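Long-range contacts in DegV family protein (Eubacterium eligens, PDB 3FDJ), which is of unknown function but, as a member of the DegV family, probably binds a fatty acid or similar lipid: residues M4-D9 against E77-T82; R18-K23 against Q128-I133; Q107-V112 against K138-D143. All blocks are in the same frame, centred on the assembly; numbering follows the deposited sequence.

From the N terminus, contact 1 closes the first loop by laying strand 5-9 beside strand 77-82. Contact 2 starts within that loop, at residues 18-23, and closes later, on helix 120-134, so the two cross. Contact 3 opens after contact 1 has closed, the two being in series, but it crosses contact 2: 107-112 precedes 128-133, and 138-143 follows it. All three converge on one sheet, in which strands 21-30, 5-9, 77-82 and 109-114 are successive neighbours. Contact 1 builds its middle, while contacts 2 and 3 fasten helices 120-134 and 139-150 to it; Ile142 packs on Leu129, Met132 and Ile133 between those helices.

Contact 1: residues M4-D9 against E77-T82; sequences MRLVAD and EIFVVT
Met4 and Phe79 run side by side, pointing the same way, so that the selenium of Met4 (a selenomethionine) comes to the edge of the Phe79 ring: SE lies 5.4 Å from the ring centroid and 80° off its normal, a Met-aromatic contact. The nearest ring atom is CE2, 4.1 Å from SE. With CG anti to its carbonyl carbon (chi1 -51°) and the chain extended beyond, Met4 also passes Glu77, whose OE1 is 3.4 Å from Met4 CG. The long, flexible side chain of methionine, here with selenium in place of sulfur, suits this border between core and surface. Leu6 reaches the base of the same aromatic residue, its CD2 branch meeting Phe79 CB at 3.8 Å. Leu6 and Ala8 share their face of the sheet with Phe79 and Val81, under helices 120-134 and 139-150. On the reverse face Val7 CG2 and Ile78 CG2 touch at 3.9 Å, beside Val80; beta-branched residues such as these suit extended backbone. Arg5 starts on this face too but turns its polar end away, to Asp75 and the carbonyl of Ala71. At the far end Asp9 turns its carboxylate toward Thr82, OD2 lying 3.2 Å from Thr82 CA; the group is held by the backbone N-H groups of Ala11, on OD1, and Ile83, on OD2. Between the two layers of side chains the strands are joined by five backbone bonds, from Arg5 N to Glu77 O at one end to the longer Asp9 N to Val81 O (3.3 Å) at the other. Their axes are only 18° from parallel. Side chains alternating between the faces of the parallel part of a sheet, with helix 90-102 on the second face (Tyr101 on Ile78), are typical of a three-layer alpha/beta domain.

Contact 2: residues R18-K23 against Q128-I133; sequences RGMVFK and QLQQMI
The carboxamide of Gln130 is the flat group here, and in one of its two modelled conformers Met20, a selenomethionine, lies across one face of it, CG being 3.3 Å from Gln130 CD and almost straight above it. The carbonyl O of Arg18 is met by the amide nitrogen: NE2 donates to Arg18 O at 2.9 Å, in a bent bond (140° at the hydrogen) whose acceptor is tilted out of the amide plane, to the same side as Met20 CG. Because NE2 also donates to Glu134, one turn further along the helix, the amide is gripped by two bonds that limit its rotation. Glutamine suits the place: its arm, extended with CG anti to the backbone N (chi1 169°), is long enough to leave the helix and bond to a loop carbonyl, while its methylenes serve as apolar surface for Met20. The two side chains slide past each other in opposite directions. Since Met20 has a second conformer, the tightness of this overlap is doubtful, both at Gln130 CD and at Gln130 CG, 3.2 Å from Met20 CG. In the conformer described, bends at chi2 and chi3 carry its CE to Ile133 CD1, 3.9 Å away, and both residues also touch Leu6 of strand 5-9. Gly19, between the bonded carbonyl and Met20, has a positive phi (94°), where a CB would press on the carbonyl O of Arg18; a residue without a side chain fits, and the turn leaves Arg18 O within range of the amide. One polar bond and a small apolar patch thus tie the loop between parallel strands 5-9 and 21-30 of the alpha/beta domain to helix 120-134, which lies over one face of the sheet.

Contact 3: residues Q107-V112 against K138-D143; sequences QAKVRV and KFEEID
Lys109 lays its CB over one face of the Phe139 ring, 3.9 Å from the centroid, a CH-pi contact, while Arg111 N sits at the ring's edge. The aliphatic part of lysine suits this: it packs on the aromatic ring and still delivers a charge, NZ reaching Glu140 OE2 at 2.6 Å on the syn lone pair. Lys138, at the N-cap position, adds a weak bridge to Glu140 OE1, extending the network. Further along, Arg111 NH2 bonds Asp143 OD1 at 2.7 Å, nearly straight (168°), in the guanidinium plane although the two planar groups are turned 53° apart. Asp143 CG is anti to its backbone N (chi1 -177°), which brings the carboxylate toward the strand. The guanidinium is steadied by NE bonding Val112 O from above the carbonyl plane, and by a second salt bridge from NH2 to Asp147. A leucine in place of Arg111 would probably leave Asp143 and Asp147 without their shared positive mate. Phe139 stacks in turn on Phe79 of strand 77-82, so helix 139-150 lies on one face of the sheet beside helix 120-134, while Val110 and Val112 point to the other, where helix 90-102 packs.

Contact 1: residues M4-D9 against E77-T82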
HETATM    1  N   MSE A   4     -22.566   1.504   3.911  1.00 17.21           N
HETATM    2  CA  MSE A   4     -21.548   2.069   3.008  1.00 15.32           C
HETATM    3  C   MSE A   4     -20.598   1.003   2.484  1.00 13.94           C
HETATM    4  O   MSE A   4     -20.469  -0.070   3.058  1.00 16.29           O
HETATM    5  CB  MSE A   4     -20.773   3.174   3.692  1.00 14.80           C
HETATM    6  CG  MSE A   4     -21.681   4.201   4.307  1.00 15.36           C
HETATM    7 SE   MSE A   4     -20.698   5.814   4.790  0.80 17.16          SE
HETATM    8  CE  MSE A   4     -21.903   6.400   6.163  1.00 18.19           C
ATOM      9  N   ARG A   5     -19.967   1.289   1.364  1.00 10.95           N
ATOM     10  CA  ARG A   5     -19.082   0.353   0.712  1.00  9.46           C
ATOM     11  C   ARG A   5     -17.687   0.953   0.629  1.00  8.99           C
ATOM     12  O   ARG A   5     -17.523   2.109   0.207  1.00  8.71           O
ATOM     13  CB  ARG A   5     -19.567   0.075  -0.699  1.00  9.96           C
ATOM     14  CG  ARG A   5     -18.635  -0.776  -1.541  1.00 11.05           C
ATOM     15  CD  ARG A   5     -19.266  -1.098  -2.893  1.00 15.67           C
ATOM     16  NE  ARG A   5     -20.232  -2.126  -2.669  1.00 19.59           N
ATOM     17  CZ  ARG A   5     -20.074  -3.420  -2.942  1.00 22.00           C
ATOM     18  NH1 ARG A   5     -19.005  -3.897  -3.576  1.00 23.73           N
ATOM     19  NH2 ARG A   5     -21.041  -4.235  -2.613  1.00 23.76           N
ATOM     20  N   LEU A   6     -16.695   0.155   0.996  1.00  7.62           N
ATOM     21  CA  LEU A   6     -15.293   0.500   0.831  1.00  8.37           C
ATOM     22  C   LEU A   6     -14.676  -0.266  -0.363  1.00  8.22           C
ATOM     23  O   LEU A   6     -14.891  -1.463  -0.525  1.00  8.65           O
ATOM     24  CB  LEU A   6     -14.525   0.222   2.138  1.00  8.16           C
ATOM     25  CG  LEU A   6     -15.041   0.933   3.393  1.00 10.24           C
ATOM     26  CD1 LEU A   6     -14.124   0.619   4.624  1.00 11.25           C
ATOM     27  CD2 LEU A   6     -15.213   2.431   3.188  1.00  8.85           C
ATOM     28  N   VAL A   7     -13.927   0.443  -1.201  1.00  8.66           N
ATOM     29  CA  VAL A   7     -13.273  -0.144  -2.367  1.00  8.59           C
ATOM     30  C   VAL A   7     -11.818   0.306  -2.358  1.00  9.28           C
ATOM     31  O   VAL A   7     -11.519   1.457  -1.972  1.00  9.23           O
ATOM     32  CB  VAL A   7     -13.973   0.300  -3.679  1.00  9.39           C
ATOM     33  CG1 VAL A   7     -13.317  -0.320  -4.915  1.00  9.55           C
ATOM     34  CG2 VAL A   7     -15.480  -0.089  -3.671  1.00  7.98           C
ATOM     35  N   ALA A   8     -10.906  -0.580  -2.754  1.00  7.99           N
ATOM     36  CA  ALA A   8      -9.504  -0.182  -2.880  1.00  8.71           C
ATOM     37  C   ALA A   8      -8.849  -0.938  -3.993  1.00  9.60           C
ATOM     38  O   ALA A   8      -9.242  -2.052  -4.305  1.00  9.83           O
ATOM     39  CB  ALA A   8      -8.753  -0.431  -1.567  1.00  7.72           C
ATOM     40  N   ASP A   9      -7.827  -0.350  -4.610  1.00 10.02           N
ATOM     41  CA  ASP A   9      -7.012  -1.163  -5.474  1.00 11.34           C
ATOM     42  C   ASP A   9      -6.174  -2.179  -4.680  1.00 10.80           C
ATOM     43  O   ASP A   9      -5.944  -2.041  -3.467  1.00 10.06           O
ATOM     44  CB  ASP A   9      -6.178  -0.334  -6.419  1.00 12.10           C
ATOM     45  CG  ASP A   9      -5.111   0.413  -5.724  1.00 15.69           C
ATOM     46  OD1 ASP A   9      -4.191  -0.260  -5.165  1.00 21.77           O
ATOM     47  OD2 ASP A   9      -5.157   1.670  -5.772  1.00 20.58           O
ATOM     48  N   GLU A  77     -23.300   4.902  -1.289  1.00 10.91           N
ATOM     49  CA  GLU A  77     -22.250   5.605  -0.552  1.00 11.09           C
ATOM     50  C   GLU A  77     -20.973   4.770  -0.620  1.00 10.01           C
ATOM     51  O   GLU A  77     -20.908   3.667  -0.079  1.00  9.62           O
ATOM     52  CB  GLU A  77     -22.639   5.812   0.931  1.00 12.04           C
ATOM     53  CG  GLU A  77     -23.796   6.734   1.117  1.00 14.18           C
ATOM     54  CD  GLU A  77     -24.266   6.895   2.564  1.00 17.34           C
ATOM     55  OE1 GLU A  77     -24.472   5.894   3.286  1.00 18.01           O
ATOM     56  OE2 GLU A  77     -24.493   8.058   2.941  1.00 20.80           O
ATOM     57  N   ILE A  78     -19.967   5.293  -1.306  1.00  8.69           N
ATOM     58  CA  ILE A  78     -18.747   4.561  -1.584  1.00  8.09           C
ATOM     59  C   ILE A  78     -17.525   5.415  -1.304  1.00  8.53           C
ATOM     60  O   ILE A  78     -17.463   6.589  -1.711  1.00  7.59           O
ATOM     61  CB  ILE A  78     -18.688   4.095  -3.063  1.00  8.07           C
ATOM     62  CG1 ILE A  78     -19.946   3.298  -3.457  1.00  8.73           C
ATOM     63  CG2 ILE A  78     -17.382   3.273  -3.363  1.00  8.99           C
ATOM     64  CD1 ILE A  78     -19.974   2.874  -4.932  1.00  9.25           C
ATOM     65  N   PHE A  79     -16.558   4.815  -0.607  1.00  8.30           N
ATOM     66  CA  PHE A  79     -15.229   5.380  -0.477  1.00  8.27           C
ATOM     67  C   PHE A  79     -14.290   4.469  -1.244  1.00  8.41           C
ATOM     68  O   PHE A  79     -14.333   3.239  -1.099  1.00  8.13           O
ATOM     69  CB  PHE A  79     -14.783   5.515   0.994  1.00  8.25           C
ATOM     70  CG  PHE A  79     -15.492   6.595   1.738  1.00  9.92           C
ATOM     71  CD1 PHE A  79     -15.140   7.934   1.567  1.00  8.92           C
ATOM     72  CD2 PHE A  79     -16.528   6.294   2.599  1.00 10.95           C
ATOM     73  CE1 PHE A  79     -15.812   8.926   2.257  1.00  9.04           C
ATOM     74  CE2 PHE A  79     -17.231   7.302   3.279  1.00 11.88           C
ATOM     75  CZ  PHE A  79     -16.878   8.612   3.093  1.00 10.87           C
ATOM     76  N   VAL A  80     -13.445   5.082  -2.070  1.00  8.91           N
ATOM     77  CA  VAL A  80     -12.463   4.361  -2.873  1.00  9.07           C
ATOM     78  C   VAL A  80     -11.085   4.813  -2.463  1.00 10.17           C
ATOM     79  O   VAL A  80     -10.802   6.019  -2.514  1.00 12.73           O
ATOM     80  CB  VAL A  80     -12.654   4.643  -4.374  1.00  8.48           C
ATOM     81  CG1 VAL A  80     -11.735   3.727  -5.197  1.00 10.85           C
ATOM     82  CG2 VAL A  80     -14.128   4.451  -4.804  1.00  9.88           C
ATOM     83  N   VAL A  81     -10.211   3.886  -2.059  1.00  8.64           N
ATOM     84  CA  VAL A  81      -8.833   4.255  -1.693  1.00  8.78           C
ATOM     85  C   VAL A  81      -7.886   3.777  -2.785  1.00  8.98           C
ATOM     86  O   VAL A  81      -7.962   2.626  -3.216  1.00  9.01           O
ATOM     87  CB  VAL A  81      -8.446   3.672  -0.325  1.00  9.07           C
ATOM     88  CG1 VAL A  81      -7.003   4.096   0.076  1.00  9.30           C
ATOM     89  CG2 VAL A  81      -9.464   4.122   0.750  1.00  8.33           C
ATOM     90  N   THR A  82      -7.037   4.671  -3.275  1.00  9.10           N
ATOM     91  CA  THR A  82      -6.110   4.314  -4.337  1.00  9.39           C
ATOM     92  C   THR A  82      -4.657   4.514  -3.920  1.00  9.59           C
ATOM     93  O   THR A  82      -4.346   5.289  -3.037  1.00  9.96           O
ATOM     94  CB  THR A  82      -6.331   5.100  -5.667  1.00  9.82           C
ATOM     95  OG1 THR A  82      -5.856   6.444  -5.547  1.00 10.64           O
ATOM     96  CG2 THR A  82      -7.837   5.113  -6.109  1.00 10.88           C
TER

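Contact 2: residues R18-K23 against Q128-I133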
ATOM      1  N   ARG A  18     -13.083  -7.457   7.931  1.00 19.04           N
ATOM      2  CA  ARG A  18     -14.125  -8.188   8.628  1.00 20.68           C
ATOM      3  C   ARG A  18     -15.078  -7.174   9.234  1.00 20.31           C
ATOM      4  O   ARG A  18     -14.640  -6.211   9.841  1.00 22.09           O
ATOM      5  CB  ARG A  18     -13.537  -9.133   9.689  1.00 21.51           C
ATOM      6  CG  ARG A  18     -14.554 -10.030  10.381  1.00 25.40           C
ATOM      7  CD  ARG A  18     -15.260 -11.072   9.460  1.00 30.84           C
ATOM      8  NE  ARG A  18     -14.344 -12.067   8.873  1.00 34.64           N
ATOM      9  CZ  ARG A  18     -14.712 -13.251   8.369  1.00 37.14           C
ATOM     10  NH1 ARG A  18     -15.989 -13.643   8.383  1.00 37.68           N
ATOM     11  NH2 ARG A  18     -13.790 -14.070   7.860  1.00 38.87           N
ATOM     12  N   GLY A  19     -16.365  -7.365   8.988  1.00 20.02           N
ATOM     13  CA  GLY A  19     -17.420  -6.472   9.474  1.00 19.55           C
ATOM     14  C   GLY A  19     -17.851  -5.373   8.513  1.00 18.64           C
ATOM     15  O   GLY A  19     -18.815  -4.665   8.783  1.00 20.09           O
HETATM   16  N   MSE A  20     -17.136  -5.232   7.398  0.50 17.47           N
HETATM   17  CA  MSE A  20     -17.408  -4.185   6.413  0.50 16.10           C
HETATM   18  C   MSE A  20     -17.746  -4.787   5.062  0.50 15.25           C
HETATM   19  O   MSE A  20     -17.439  -5.949   4.790  0.50 14.56           O
HETATM   20  CB  MSE A  20     -16.171  -3.322   6.220  0.50 16.24           C
HETATM   21  CG  MSE A  20     -15.906  -2.350   7.323  0.50 15.89           C
HETATM   22 SE   MSE A  20     -17.041  -0.767   7.235  0.40 14.56          SE
HETATM   23  CE  MSE A  20     -17.359  -0.674   5.316  0.50 15.99           C
ATOM     24  N   VAL A  21     -18.376  -3.981   4.218  1.00 13.61           N
ATOM     25  CA  VAL A  21     -18.523  -4.312   2.820  1.00 12.96           C
ATOM     26  C   VAL A  21     -17.279  -3.743   2.142  1.00 11.52           C
ATOM     27  O   VAL A  21     -17.069  -2.533   2.155  1.00 12.08           O
ATOM     28  CB  VAL A  21     -19.755  -3.688   2.209  1.00 12.92           C
ATOM     29  CG1 VAL A  21     -19.825  -4.016   0.708  1.00 12.76           C
ATOM     30  CG2 VAL A  21     -21.022  -4.160   2.935  1.00 13.41           C
ATOM     31  N   PHE A  22     -16.478  -4.614   1.541  1.00 10.66           N
ATOM     32  CA  PHE A  22     -15.193  -4.220   0.978  1.00 10.39           C
ATOM     33  C   PHE A  22     -14.884  -5.029  -0.267  1.00 10.86           C
ATOM     34  O   PHE A  22     -15.076  -6.244  -0.292  1.00 10.60           O
ATOM     35  CB  PHE A  22     -14.079  -4.435   1.987  1.00 10.12           C
ATOM     36  CG  PHE A  22     -12.703  -4.214   1.403  1.00 10.68           C
ATOM     37  CD1 PHE A  22     -12.236  -2.922   1.205  1.00 11.83           C
ATOM     38  CD2 PHE A  22     -11.932  -5.285   0.988  1.00 12.77           C
ATOM     39  CE1 PHE A  22     -10.987  -2.692   0.605  1.00 12.41           C
ATOM     40  CE2 PHE A  22     -10.690  -5.073   0.385  1.00 13.32           C
ATOM     41  CZ  PHE A  22     -10.213  -3.792   0.221  1.00 11.95           C
ATOM     42  N   LYS A  23     -14.363  -4.355  -1.279  1.00 10.43           N
ATOM     43  CA  LYS A  23     -13.908  -5.003  -2.490  1.00 11.04           C
ATOM     44  C   LYS A  23     -12.570  -4.459  -2.966  1.00 11.13           C
ATOM     45  O   LYS A  23     -12.418  -3.234  -3.138  1.00  9.71           O
ATOM     46  CB  LYS A  23     -14.946  -4.771  -3.583  1.00 13.01           C
ATOM     47  CG  LYS A  23     -14.707  -5.593  -4.784  1.00 17.60           C
ATOM     48  CD  LYS A  23     -15.066  -7.041  -4.528  1.00 24.12           C
ATOM     49  CE  LYS A  23     -14.551  -7.941  -5.618  1.00 27.73           C
ATOM     50  NZ  LYS A  23     -15.371  -7.759  -6.847  1.00 30.97           N
ATOM     51  N   GLN A 128      -9.641   3.128   9.244  1.00  8.44           N
ATOM     52  CA  GLN A 128     -10.193   4.312   9.870  1.00  8.22           C
ATOM     53  C   GLN A 128     -11.571   4.648   9.302  1.00  8.14           C
ATOM     54  O   GLN A 128     -12.452   5.083  10.052  1.00  7.72           O
ATOM     55  CB  GLN A 128      -9.250   5.507   9.757  1.00  8.85           C
ATOM     56  CG  GLN A 128      -9.706   6.711  10.555  1.00  9.51           C
ATOM     57  CD  GLN A 128      -9.734   6.502  12.059  1.00 14.60           C
ATOM     58  OE1 GLN A 128      -9.133   5.569  12.606  1.00 16.10           O
ATOM     59  NE2 GLN A 128     -10.450   7.383  12.739  1.00 17.73           N
ATOM     60  N   LEU A 129     -11.754   4.431   8.000  1.00  7.31           N
ATOM     61  CA  LEU A 129     -13.047   4.598   7.358  1.00  7.24           C
ATOM     62  C   LEU A 129     -14.030   3.629   8.029  1.00  8.31           C
ATOM     63  O   LEU A 129     -15.148   4.026   8.425  1.00  8.38           O
ATOM     64  CB  LEU A 129     -12.970   4.335   5.867  1.00  6.42           C
ATOM     65  CG  LEU A 129     -12.246   5.408   5.036  1.00  8.28           C
ATOM     66  CD1 LEU A 129     -11.983   4.877   3.617  1.00  9.75           C
ATOM     67  CD2 LEU A 129     -13.046   6.729   5.077  1.00  7.56           C
ATOM     68  N   GLN A 130     -13.589   2.382   8.213  1.00  8.23           N
ATOM     69  CA  GLN A 130     -14.421   1.390   8.869  1.00  8.59           C
ATOM     70  C   GLN A 130     -14.810   1.814  10.278  1.00  8.63           C
ATOM     71  O   GLN A 130     -15.988   1.760  10.644  1.00  8.51           O
ATOM     72  CB  GLN A 130     -13.700   0.043   8.926  1.00  8.96           C
ATOM     73  CG  GLN A 130     -14.410  -0.965   9.829  1.00 11.47           C
ATOM     74  CD  GLN A 130     -13.757  -2.324   9.783  1.00 14.70           C
ATOM     75  OE1 GLN A 130     -12.673  -2.481   9.215  1.00 14.71           O
ATOM     76  NE2 GLN A 130     -14.425  -3.314  10.353  1.00 16.22           N
ATOM     77  N   GLN A 131     -13.827   2.247  11.063  1.00  8.44           N
ATOM     78  CA  GLN A 131     -14.084   2.711  12.426  1.00  9.32           C
ATOM     79  C   GLN A 131     -15.121   3.855  12.473  1.00  8.99           C
ATOM     80  O   GLN A 131     -16.036   3.850  13.312  1.00  8.52           O
ATOM     81  CB  GLN A 131     -12.791   3.158  13.107  1.00  9.89           C
ATOM     82  CG  GLN A 131     -12.988   3.461  14.576  1.00 13.66           C
ATOM     83  CD  GLN A 131     -11.720   3.893  15.245  1.00 19.03           C
ATOM     84  OE1 GLN A 131     -10.710   3.176  15.209  1.00 21.78           O
ATOM     85  NE2 GLN A 131     -11.743   5.086  15.845  1.00 22.81           N
HETATM   86  N   MSE A 132     -14.988   4.830  11.579  1.00  9.45           N
HETATM   87  CA  MSE A 132     -15.928   5.952  11.569  1.00  9.98           C
HETATM   88  C   MSE A 132     -17.328   5.533  11.145  1.00 10.45           C
HETATM   89  O   MSE A 132     -18.324   6.004  11.712  1.00 10.60           O
HETATM   90  CB  MSE A 132     -15.391   7.095  10.709  1.00 10.43           C
HETATM   91  CG  MSE A 132     -14.191   7.763  11.347  1.00 12.29           C
HETATM   92 SE   MSE A 132     -13.742   9.384  10.313  0.80 22.11          SE
HETATM   93  CE  MSE A 132     -12.883   8.617   9.082  1.00  6.92           C
ATOM     94  N   ILE A 133     -17.409   4.632  10.178  1.00 10.41           N
ATOM     95  CA  ILE A 133     -18.683   4.051   9.785  1.00 11.50           C
ATOM     96  C   ILE A 133     -19.332   3.322  10.967  1.00 12.12           C
ATOM     97  O   ILE A 133     -20.536   3.483  11.220  1.00 11.93           O
ATOM     98  CB  ILE A 133     -18.520   3.115   8.570  1.00 11.53           C
ATOM     99  CG1 ILE A 133     -18.148   3.935   7.340  1.00 11.87           C
ATOM    100  CG2 ILE A 133     -19.820   2.300   8.311  1.00 13.11           C
ATOM    101  CD1 ILE A 133     -17.709   3.099   6.131  1.00 12.64           C
TER

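Contact 3: residues Q107-V112 against K138-D143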
ATOM      1  N   GLN A 107     -28.510   8.854  -6.954  1.00 15.57           N
ATOM      2  CA  GLN A 107     -28.419   9.211  -5.552  1.00 16.33           C
ATOM      3  C   GLN A 107     -27.016   8.932  -4.986  1.00 15.41           C
ATOM      4  O   GLN A 107     -26.790   9.147  -3.807  1.00 15.81           O
ATOM      5  CB  GLN A 107     -29.507   8.486  -4.761  1.00 17.42           C
ATOM      6  CG  GLN A 107     -30.864   9.158  -4.864  1.00 22.38           C
ATOM      7  CD  GLN A 107     -31.594   8.861  -6.150  1.00 28.09           C
ATOM      8  OE1 GLN A 107     -31.830   7.688  -6.483  1.00 33.23           O
ATOM      9  NE2 GLN A 107     -31.994   9.921  -6.874  1.00 31.32           N
ATOM     10  N   ALA A 108     -26.069   8.528  -5.829  1.00 13.66           N
ATOM     11  CA  ALA A 108     -24.795   8.026  -5.316  1.00 12.99           C
ATOM     12  C   ALA A 108     -23.886   9.154  -4.873  1.00 12.06           C
ATOM     13  O   ALA A 108     -23.871  10.231  -5.470  1.00 12.15           O
ATOM     14  CB  ALA A 108     -24.081   7.180  -6.364  1.00 13.12           C
ATOM     15  N   LYS A 109     -23.115   8.872  -3.828  1.00 10.87           N
ATOM     16  CA  LYS A 109     -21.979   9.683  -3.413  1.00 10.98           C
ATOM     17  C   LYS A 109     -20.751   8.803  -3.423  1.00  9.51           C
ATOM     18  O   LYS A 109     -20.757   7.720  -2.811  1.00  9.05           O
ATOM     19  CB  LYS A 109     -22.190  10.173  -1.989  1.00 11.45           C
ATOM     20  CG  LYS A 109     -23.403  11.041  -1.841  1.00 14.16           C
ATOM     21  CD  LYS A 109     -23.472  11.693  -0.459  1.00 18.62           C
ATOM     22  CE  LYS A 109     -24.466  11.049   0.464  1.00 22.53           C
ATOM     23  NZ  LYS A 109     -25.332  12.144   1.045  1.00 24.61           N
ATOM     24  N   VAL A 110     -19.704   9.253  -4.108  1.00  8.63           N
ATOM     25  CA  VAL A 110     -18.485   8.499  -4.233  1.00  7.94           C
ATOM     26  C   VAL A 110     -17.312   9.400  -3.983  1.00  9.09           C
ATOM     27  O   VAL A 110     -17.177  10.439  -4.637  1.00  9.17           O
ATOM     28  CB  VAL A 110     -18.349   7.879  -5.646  1.00  8.51           C
ATOM     29  CG1 VAL A 110     -17.076   7.023  -5.742  1.00  9.22           C
ATOM     30  CG2 VAL A 110     -19.606   7.029  -5.996  1.00  8.01           C
ATOM     31  N   ARG A 111     -16.456   9.024  -3.047  1.00  8.73           N
ATOM     32  CA  ARG A 111     -15.257   9.806  -2.754  1.00  9.27           C
ATOM     33  C   ARG A 111     -14.084   8.935  -3.109  1.00  9.49           C
ATOM     34  O   ARG A 111     -13.964   7.818  -2.583  1.00 10.86           O
ATOM     35  CB  ARG A 111     -15.191  10.202  -1.281  1.00  9.65           C
ATOM     36  CG  ARG A 111     -13.787  10.641  -0.821  1.00 10.03           C
ATOM     37  CD  ARG A 111     -13.318  11.945  -1.488  1.00 12.96           C
ATOM     38  NE  ARG A 111     -11.862  12.119  -1.349  1.00 12.89           N
ATOM     39  CZ  ARG A 111     -11.227  12.519  -0.240  1.00 14.14           C
ATOM     40  NH1 ARG A 111      -9.914  12.639  -0.260  1.00 13.72           N
ATOM     41  NH2 ARG A 111     -11.878  12.829   0.879  1.00 13.55           N
ATOM     42  N   VAL A 112     -13.244   9.428  -4.013  1.00  8.47           N
ATOM     43  CA  VAL A 112     -11.992   8.741  -4.336  1.00  8.40           C
ATOM     44  C   VAL A 112     -10.889   9.417  -3.521  1.00  8.79           C
ATOM     45  O   VAL A 112     -10.725  10.643  -3.598  1.00  8.56           O
ATOM     46  CB  VAL A 112     -11.668   8.766  -5.820  1.00  7.95           C
ATOM     47  CG1 VAL A 112     -10.378   7.984  -6.081  1.00  8.47           C
ATOM     48  CG2 VAL A 112     -12.829   8.200  -6.688  1.00  6.98           C
ATOM     49  N   LYS A 138     -21.778  10.116   9.446  1.00 13.79           N
ATOM     50  CA  LYS A 138     -22.384  10.234   8.124  1.00 14.00           C
ATOM     51  C   LYS A 138     -21.311  10.386   7.050  1.00 12.88           C
ATOM     52  O   LYS A 138     -20.175  10.785   7.341  1.00 12.14           O
ATOM     53  CB  LYS A 138     -23.339  11.430   8.082  1.00 14.84           C
ATOM     54  CG  LYS A 138     -24.518  11.311   9.044  1.00 18.66           C
ATOM     55  CD  LYS A 138     -24.981  12.684   9.533  1.00 24.13           C
ATOM     56  CE  LYS A 138     -25.478  13.570   8.397  1.00 26.96           C
ATOM     57  NZ  LYS A 138     -24.368  14.103   7.511  1.00 30.33           N
ATOM     58  N   PHE A 139     -21.688  10.090   5.809  1.00 11.88           N
ATOM     59  CA  PHE A 139     -20.769  10.139   4.668  1.00 11.32           C
ATOM     60  C   PHE A 139     -19.986  11.457   4.618  1.00 11.25           C
ATOM     61  O   PHE A 139     -18.753  11.448   4.500  1.00 11.57           O
ATOM     62  CB  PHE A 139     -21.512   9.917   3.349  1.00 10.63           C
ATOM     63  CG  PHE A 139     -20.618   9.898   2.138  1.00 10.57           C
ATOM     64  CD1 PHE A 139     -20.252  11.065   1.524  1.00 11.05           C
ATOM     65  CD2 PHE A 139     -20.136   8.697   1.630  1.00 12.88           C
ATOM     66  CE1 PHE A 139     -19.423  11.052   0.400  1.00 12.28           C
ATOM     67  CE2 PHE A 139     -19.308   8.674   0.522  1.00 11.72           C
ATOM     68  CZ  PHE A 139     -18.953   9.861  -0.092  1.00 12.80           C
ATOM     69  N   GLU A 140     -20.696  12.572   4.744  1.00 11.72           N
ATOM     70  CA  GLU A 140     -20.065  13.881   4.641  1.00 12.66           C
ATOM     71  C   GLU A 140     -19.080  14.133   5.792  1.00 12.22           C
ATOM     72  O   GLU A 140     -18.025  14.727   5.582  1.00 12.71           O
ATOM     73  CB  GLU A 140     -21.114  14.979   4.571  1.00 14.04           C
ATOM     74  CG  GLU A 140     -21.983  14.920   3.305  1.00 15.97           C
ATOM     75  CD  GLU A 140     -23.068  13.848   3.321  1.00 19.42           C
ATOM     76  OE1 GLU A 140     -23.408  13.251   4.405  1.00 17.71           O
ATOM     77  OE2 GLU A 140     -23.571  13.595   2.192  1.00 24.40           O
ATOM     78  N   GLU A 141     -19.386  13.629   6.976  1.00 11.69           N
ATOM     79  CA  GLU A 141     -18.464  13.750   8.109  1.00 11.87           C
ATOM     80  C   GLU A 141     -17.183  12.969   7.862  1.00 11.58           C
ATOM     81  O   GLU A 141     -16.081  13.455   8.141  1.00 10.95           O
ATOM     82  CB  GLU A 141     -19.129  13.283   9.408  1.00 12.70           C
ATOM     83  CG  GLU A 141     -20.305  14.154   9.821  1.00 15.34           C
ATOM     84  CD  GLU A 141     -21.127  13.633  11.002  1.00 19.75           C
ATOM     85  OE1 GLU A 141     -21.189  12.395  11.240  1.00 19.26           O
ATOM     86  OE2 GLU A 141     -21.768  14.484  11.672  1.00 18.94           O
ATOM     87  N   ILE A 142     -17.342  11.753   7.344  1.00 10.06           N
ATOM     88  CA  ILE A 142     -16.221  10.861   7.106  1.00  9.67           C
ATOM     89  C   ILE A 142     -15.357  11.422   5.977  1.00 10.21           C
ATOM     90  O   ILE A 142     -14.120  11.463   6.073  1.00 10.06           O
ATOM     91  CB  ILE A 142     -16.699   9.437   6.742  1.00  9.38           C
ATOM     92  CG1 ILE A 142     -17.481   8.829   7.896  1.00  9.44           C
ATOM     93  CG2 ILE A 142     -15.501   8.564   6.349  1.00  9.81           C
ATOM     94  CD1 ILE A 142     -18.278   7.548   7.514  1.00 12.96           C
ATOM     95  N   ASP A 143     -16.017  11.911   4.932  1.00 10.32           N
ATOM     96  CA  ASP A 143     -15.332  12.433   3.756  1.00 11.51           C
ATOM     97  C   ASP A 143     -14.408  13.602   4.153  1.00 11.94           C
ATOM     98  O   ASP A 143     -13.319  13.697   3.654  1.00 14.13           O
ATOM     99  CB  ASP A 143     -16.364  12.867   2.721  1.00 11.83           C
ATOM    100  CG  ASP A 143     -15.747  13.359   1.410  1.00 15.22           C
ATOM    101  OD1 ASP A 143     -14.597  13.007   1.103  1.00 18.83           O
ATOM    102  OD2 ASP A 143     -16.448  14.084   0.674  1.00 20.28           O
TER